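Local coordinates for interferon-activable protein 202 (Mus musculus, PDB 4L5R) that binds double-stranded DNA without sequence specificity through its first HIN-200 domain and restrains the AIM2 inflammasome, probably by sequestering cytoplasmic DNA, at residues V131-T142 with V154-Y165. Sequence-based numbering, arbitrary orientation.
Unlike the reference sequence in segment 154-165: Glu159 (reference Lys). With nucleotides of chain C.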
loop_
_atom_site.group_PDB
_atom_site.type_symbol
_atom_site.label_atom_id
_atom_site.label_comp_id
_atom_site.label_asym_id
_atom_site.label_seq_id
_atom_site.Cartn_x
_atom_site.Cartn_y
_atom_site.Cartn_z
ATOM N N VAL A 131 16.414 8.580 -3.379
ATOM C CA VAL A 131 16.149 9.875 -2.762
ATOM C C VAL A 131 17.238 10.872 -3.165
ATOM O O VAL A 131 18.425 10.616 -2.986
ATOM C CB VAL A 131 16.126 9.784 -1.227
ATOM C CG1 VAL A 131 16.044 11.187 -0.623
ATOM C CG2 VAL A 131 14.955 8.944 -0.750
ATOM N N GLU A 132 16.826 11.998 -3.731
ATOM C CA GLU A 132 17.772 13.046 -4.107
ATOM C C GLU A 132 17.900 14.054 -2.975
ATOM O O GLU A 132 19.008 14.469 -2.623
ATOM C CB GLU A 132 17.316 13.744 -5.386
ATOM C CG GLU A 132 17.910 15.119 -5.582
ATOM C CD GLU A 132 18.622 15.249 -6.901
ATOM O OE1 GLU A 132 19.825 14.919 -6.956
ATOM O OE2 GLU A 132 17.974 15.672 -7.884
ATOM N N LYS A 133 16.759 14.426 -2.400
ATOM C CA LYS A 133 16.727 15.420 -1.328
ATOM C C LYS A 133 15.694 15.055 -0.277
ATOM O O LYS A 133 14.662 14.456 -0.582
ATOM C CB LYS A 133 16.367 16.799 -1.885
ATOM C CG LYS A 133 17.272 17.298 -2.986
ATOM C CD LYS A 133 16.810 18.660 -3.484
ATOM C CE LYS A 133 17.771 19.218 -4.517
ATOM N NZ LYS A 133 19.164 19.263 -3.986
ATOM N N LYS A 134 15.961 15.438 0.967
ATOM C CA LYS A 134 14.984 15.254 2.021
ATOM C C LYS A 134 14.992 16.513 2.865
ATOM O O LYS A 134 16.058 17.066 3.134
ATOM C CB LYS A 134 15.310 14.029 2.874
ATOM C CG LYS A 134 14.500 13.935 4.164
ATOM C CD LYS A 134 14.744 12.621 4.890
ATOM C CE LYS A 134 14.470 12.739 6.382
ATOM N NZ LYS A 134 15.653 13.285 7.106
ATOM N N LYS A 135 13.811 16.993 3.239
ATOM C CA LYS A 135 13.742 18.166 4.104
ATOM C C LYS A 135 12.717 17.956 5.192
ATOM O O LYS A 135 11.553 17.692 4.905
ATOM C CB LYS A 135 13.400 19.427 3.307
ATOM C CG LYS A 135 12.982 20.593 4.194
ATOM C CD LYS A 135 13.589 21.921 3.760
ATOM C CE LYS A 135 12.764 22.598 2.675
ATOM N NZ LYS A 135 12.848 21.889 1.364
ATOM N N VAL A 136 13.150 18.076 6.443
ATOM C CA VAL A 136 12.222 17.979 7.559
ATOM C C VAL A 136 11.747 19.379 7.913
ATOM O O VAL A 136 12.555 20.266 8.193
ATOM C CB VAL A 136 12.881 17.323 8.769
ATOM C CG1 VAL A 136 11.871 17.158 9.908
ATOM C CG2 VAL A 136 13.476 15.979 8.367
ATOM N N ASN A 137 10.438 19.581 7.860
ATOM C CA ASN A 137 9.848 20.868 8.211
ATOM C C ASN A 137 9.048 20.768 9.502
ATOM O O ASN A 137 8.858 19.670 10.041
ATOM C CB ASN A 137 8.942 21.361 7.082
ATOM C CG ASN A 137 9.636 21.347 5.743
ATOM O OD1 ASN A 137 10.600 22.091 5.511
ATOM N ND2 ASN A 137 9.157 20.490 4.846
ATOM N N ASP A 138 8.568 21.910 9.989
ATOM C CA ASP A 138 7.667 21.930 11.142
ATOM C C ASP A 138 6.457 21.021 10.955
ATOM O O ASP A 138 6.131 20.216 11.833
ATOM C CB ASP A 138 7.153 23.345 11.395
ATOM C CG ASP A 138 8.127 24.189 12.188
ATOM O OD1 ASP A 138 9.254 23.714 12.442
ATOM O OD2 ASP A 138 7.764 25.330 12.549
ATOM N N LYS A 139 5.783 21.162 9.814
ATOM C CA LYS A 139 4.489 20.503 9.626
ATOM C C LYS A 139 4.510 19.407 8.561
ATOM O O LYS A 139 3.497 18.744 8.312
ATOM C CB LYS A 139 3.406 21.541 9.299
ATOM C CG LYS A 139 3.254 22.641 10.364
ATOM C CD LYS A 139 3.063 22.038 11.754
ATOM C CE LYS A 139 2.860 23.113 12.824
ATOM N NZ LYS A 139 1.509 23.730 12.734
ATOM N N SER A 140 5.667 19.195 7.947
ATOM C CA SER A 140 5.776 18.196 6.895
ATOM C C SER A 140 7.195 17.684 6.750
ATOM O O SER A 140 8.141 18.246 7.326
ATOM C CB SER A 140 5.336 18.798 5.560
ATOM O OG SER A 140 6.172 19.877 5.195
ATOM N N ILE A 141 7.335 16.606 5.983
ATOM C CA ILE A 141 8.626 16.166 5.530
ATOM C C ILE A 141 8.455 16.066 4.029
ATOM O O ILE A 141 7.485 15.475 3.555
ATOM C CB ILE A 141 8.991 14.796 6.076
ATOM C CG1 ILE A 141 8.933 14.798 7.601
ATOM C CG2 ILE A 141 10.375 14.393 5.600
ATOM C CD1 ILE A 141 9.304 13.465 8.203
ATOM N N THR A 142 9.354 16.682 3.278
ATOM C CA THR A 142 9.265 16.577 1.820
ATOM C C THR A 142 10.505 15.910 1.260
ATOM O O THR A 142 11.568 15.928 1.877
ATOM C CB THR A 142 9.069 17.935 1.164
ATOM O OG1 THR A 142 10.162 18.786 1.516
ATOM C CG2 THR A 142 7.755 18.555 1.628
ATOM N N VAL A 154 7.719 14.487 -3.125
ATOM C CA VAL A 154 6.871 13.749 -2.198
ATOM C C VAL A 154 6.594 14.638 -0.995
ATOM O O VAL A 154 7.523 15.188 -0.395
ATOM C CB VAL A 154 7.545 12.448 -1.731
ATOM C CG1 VAL A 154 6.662 11.711 -0.717
ATOM C CG2 VAL A 154 7.840 11.536 -2.954
ATOM N N VAL A 155 5.314 14.790 -0.672
ATOM C CA VAL A 155 4.867 15.565 0.477
ATOM C C VAL A 155 4.227 14.670 1.532
ATOM O O VAL A 155 3.165 14.083 1.302
ATOM C CB VAL A 155 3.883 16.689 0.053
ATOM C CG1 VAL A 155 3.339 17.433 1.279
ATOM C CG2 VAL A 155 4.585 17.685 -0.910
ATOM N N TRP A 156 4.889 14.573 2.684
ATOM C CA TRP A 156 4.375 13.851 3.846
ATOM C C TRP A 156 3.835 14.878 4.841
ATOM O O TRP A 156 4.594 15.673 5.424
ATOM C CB TRP A 156 5.490 12.989 4.454
ATOM C CG TRP A 156 5.156 12.327 5.767
ATOM C CD1 TRP A 156 5.459 12.792 7.022
ATOM C CD2 TRP A 156 4.482 11.071 5.958
ATOM N NE1 TRP A 156 5.017 11.907 7.972
ATOM C CE2 TRP A 156 4.405 10.846 7.346
ATOM C CE3 TRP A 156 3.932 10.122 5.091
ATOM C CZ2 TRP A 156 3.811 9.710 7.885
ATOM C CZ3 TRP A 156 3.322 8.986 5.636
ATOM C CH2 TRP A 156 3.272 8.793 7.017
ATOM N N ASP A 157 2.512 14.860 4.996
ATOM C CA ASP A 157 1.739 15.919 5.635
ATOM C C ASP A 157 1.280 15.522 7.027
ATOM O O ASP A 157 0.729 16.344 7.759
ATOM C CB ASP A 157 0.488 16.186 4.793
ATOM C CG ASP A 157 0.316 17.641 4.445
ATOM O OD1 ASP A 157 1.323 18.374 4.471
ATOM O OD2 ASP A 157 -0.825 18.047 4.135
ATOM N N LYS A 158 1.459 14.250 7.377
ATOM C CA LYS A 158 1.044 13.772 8.685
ATOM C C LYS A 158 1.905 14.436 9.756
ATOM O O LYS A 158 3.129 14.514 9.622
ATOM C CB LYS A 158 1.145 12.246 8.765
ATOM C CG LYS A 158 0.146 11.496 7.870
ATOM C CD LYS A 158 0.257 9.975 8.055
ATOM C CE LYS A 158 -0.905 9.237 7.409
ATOM N NZ LYS A 158 -0.880 7.733 7.654
ATOM N N GLU A 159 1.260 14.942 10.802
ATOM C CA GLU A 159 1.986 15.517 11.927
ATOM C C GLU A 159 2.602 14.366 12.703
ATOM O O GLU A 159 2.022 13.865 13.667
ATOM C CB GLU A 159 1.059 16.342 12.822
ATOM N N GLN A 160 3.771 13.941 12.243
ATOM C CA GLN A 160 4.514 12.846 12.841
ATOM C C GLN A 160 5.770 12.617 12.011
ATOM O O GLN A 160 5.709 12.501 10.784
ATOM C CB GLN A 160 3.659 11.576 12.923
ATOM C CG GLN A 160 3.966 10.515 11.883
ATOM C CD GLN A 160 3.189 9.233 12.139
ATOM O OE1 GLN A 160 2.010 9.127 11.785
ATOM N NE2 GLN A 160 3.840 8.260 12.770
ATOM N N HIS A 161 6.915 12.582 12.683
ATOM C CA HIS A 161 8.202 12.489 12.007
ATOM C C HIS A 161 8.941 11.209 12.370
ATOM O O HIS A 161 10.117 11.041 12.022
ATOM C CB HIS A 161 9.078 13.707 12.333
ATOM C CG HIS A 161 8.514 15.008 11.856
ATOM N ND1 HIS A 161 7.260 15.113 11.286
ATOM C CD2 HIS A 161 9.027 16.261 11.862
ATOM C CE1 HIS A 161 7.029 16.372 10.963
ATOM N NE2 HIS A 161 8.087 17.089 11.299
ATOM N N ASN A 162 8.261 10.305 13.067
ATOM C CA ASN A 162 8.901 9.054 13.466
ATOM C C ASN A 162 8.967 8.048 12.321
ATOM O O ASN A 162 8.384 6.961 12.381
ATOM C CB ASN A 162 8.253 8.454 14.720
ATOM C CG ASN A 162 6.750 8.268 14.582
ATOM O OD1 ASN A 162 6.095 8.940 13.785
ATOM N ND2 ASN A 162 6.193 7.358 15.380
ATOM N N ILE A 163 9.689 8.425 11.272
ATOM C CA ILE A 163 9.861 7.565 10.123
ATOM C C ILE A 163 11.163 6.785 10.243
ATOM O O ILE A 163 12.224 7.362 10.500
ATOM C CB ILE A 163 9.882 8.390 8.814
ATOM C CG1 ILE A 163 8.683 9.340 8.760
ATOM C CG2 ILE A 163 9.918 7.482 7.598
ATOM C CD1 ILE A 163 7.352 8.657 8.954
ATOM N N ASN A 164 11.082 5.473 10.056
ATOM C CA ASN A 164 12.275 4.645 9.962
ATOM C C ASN A 164 12.952 4.847 8.610
ATOM O O ASN A 164 12.774 4.056 7.679
ATOM C CB ASN A 164 11.941 3.171 10.191
ATOM C CG ASN A 164 11.591 2.879 11.637
ATOM O OD1 ASN A 164 12.265 3.356 12.555
ATOM N ND2 ASN A 164 10.523 2.118 11.851
ATOM N N TYR A 165 13.707 5.934 8.516
ATOM C CA TYR A 165 14.473 6.244 7.320
ATOM C C TYR A 165 15.842 6.810 7.709
ATOM O O TYR A 165 15.937 7.670 8.586
ATOM C CB TYR A 165 13.726 7.254 6.446
ATOM C CG TYR A 165 14.510 7.625 5.214
ATOM C CD1 TYR A 165 14.374 6.899 4.041
ATOM C CD2 TYR A 165 15.421 8.674 5.237
ATOM C CE1 TYR A 165 15.108 7.223 2.917
ATOM C CE2 TYR A 165 16.154 9.003 4.132
ATOM C CZ TYR A 165 15.997 8.280 2.965
ATOM O OH TYR A 165 16.743 8.612 1.854
ATOM P P DG C 7 9.061 22.244 0.750
ATOM O OP1 DG C 7 9.977 21.294 1.415
ATOM O OP2 DG C 7 8.057 21.744 -0.231
ATOM O "O5'" DG C 7 8.319 23.063 1.894
ATOM C "C5'" DG C 7 9.104 23.824 2.841
ATOM C "C4'" DG C 7 8.192 24.515 3.832
ATOM O "O4'" DG C 7 7.582 25.658 3.190
ATOM C "C3'" DG C 7 7.036 23.676 4.388
ATOM O "O3'" DG C 7 6.916 23.983 5.777
ATOM C "C2'" DG C 7 5.822 24.122 3.572
ATOM C "C1'" DG C 7 6.167 25.574 3.280
ATOM N N9 DG C 7 5.710 26.109 2.003
ATOM C C8 DG C 7 5.878 25.551 0.757
ATOM N N7 DG C 7 5.387 26.285 -0.201
ATOM C C5 DG C 7 4.878 27.402 0.443
ATOM C C6 DG C 7 4.228 28.545 -0.078
ATOM O O6 DG C 7 3.965 28.805 -1.267
ATOM N N1 DG C 7 3.872 29.432 0.939
ATOM C C2 DG C 7 4.124 29.230 2.281
ATOM N N2 DG C 7 3.729 30.174 3.139
ATOM N N3 DG C 7 4.733 28.169 2.776
ATOM C C4 DG C 7 5.076 27.304 1.802
ATOM P P DT C 8 5.750 23.329 6.665
ATOM O OP1 DT C 8 6.237 23.240 8.060
ATOM O OP2 DT C 8 5.269 22.095 5.979
ATOM O "O5'" DT C 8 4.591 24.419 6.615
ATOM C "C5'" DT C 8 4.795 25.682 7.217
ATOM C "C4'" DT C 8 3.506 26.475 7.158
ATOM O "O4'" DT C 8 3.270 26.883 5.794
ATOM C "C3'" DT C 8 2.255 25.728 7.618
ATOM O "O3'" DT C 8 1.717 26.448 8.718
ATOM C "C2'" DT C 8 1.319 25.707 6.404
ATOM C "C1'" DT C 8 1.881 26.831 5.539
ATOM N N1 DT C 8 1.779 26.678 4.065
ATOM C C2 DT C 8 1.222 27.716 3.358
ATOM O O2 DT C 8 0.789 28.715 3.893
ATOM N N3 DT C 8 1.178 27.532 2.002
ATOM C C4 DT C 8 1.641 26.444 1.293
ATOM O O4 DT C 8 1.552 26.389 0.069
ATOM C C5 DT C 8 2.224 25.393 2.096
ATOM C C7 DT C 8 2.759 24.154 1.434
ATOM C C6 DT C 8 2.272 25.557 3.428
ATOM P P DT C 9 0.455 25.874 9.533
ATOM O OP1 DT C 9 0.574 26.334 10.933
ATOM O OP2 DT C 9 0.331 24.426 9.240
ATOM O "O5'" DT C 9 -0.785 26.610 8.858
ATOM C "C5'" DT C 9 -0.725 28.014 8.699
ATOM C "C4'" DT C 9 -1.821 28.480 7.761
ATOM O "O4'" DT C 9 -1.479 28.167 6.394
ATOM C "C3'" DT C 9 -3.186 27.856 8.016
ATOM O "O3'" DT C 9 -3.997 28.877 8.582
ATOM C "C2'" DT C 9 -3.671 27.368 6.644
ATOM C "C1'" DT C 9 -2.674 27.995 5.671
ATOM N N1 DT C 9 -2.317 27.177 4.472
ATOM C C2 DT C 9 -2.513 27.725 3.226
ATOM O O2 DT C 9 -2.973 28.838 3.057
ATOM N N3 DT C 9 -2.149 26.916 2.185
ATOM C C4 DT C 9 -1.617 25.647 2.253
ATOM O O4 DT C 9 -1.326 25.012 1.247
ATOM C C5 DT C 9 -1.435 25.127 3.585
ATOM C C7 DT C 9 -0.865 23.754 3.788
ATOM C C6 DT C 9 -1.783 25.911 4.618
#
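His161 lies against Ile141 and reaches the turn that grips the DNA backbone. Its CG stands anti to the carbonyl carbon (chi1 -63°), which carries NE2 to the Asn137 carbonyl, 3.0 Å from NE2 to O; the oxygen sits at the ring's edge, tilted 20° from its plane. Branched and apolar, Ile141 suits the ring's face: its CG1 rides over the centre, 4.1 Å from the His161 ring centroid, a CH-pi contact, while Val136 CG1 meets CD2 obliquely. Replacing His161 by an alanine would probably leave the Asn137 carbonyl without this donor and strip one covering from Ile141 CG1 and CD1.

In the backbone, Ile141 and Trp156 form an antiparallel hydrogen-bonded pair, their side chains pointing the same way. The indole lies between Lys158 CB and Ile163 CD1 on opposite faces, and its NE1 holds the Gln160 carbonyl in the ring plane at 3.0 Å from NE1 to O, which probably helps to hold the loop that carries His161. Farther along, Val131 CG2 meets the hydroxyl end of Tyr165 obliquely, and that hydroxyl bonds to the Asp169 carbonyl.

The turn's other side is polar. Ser140 OG, between backbone N and carbonyl carbon (chi1 62°), donates to DT8 OP2 of chain C at 2.5 Å and accepts from Asn137 ND2; Thr142 OG1 and Lys135 NZ both donate to OP1 of DG7 of chain C, and the Lys139 backbone N-H donates to OP1 of DT8 of the same chain. Small hydroxyls and a backbone N-H can approach phosphates closely, while lysine supplies charge. None of these bonds reads a base, as befits sequence-independent DNA binding by this OB-fold domain.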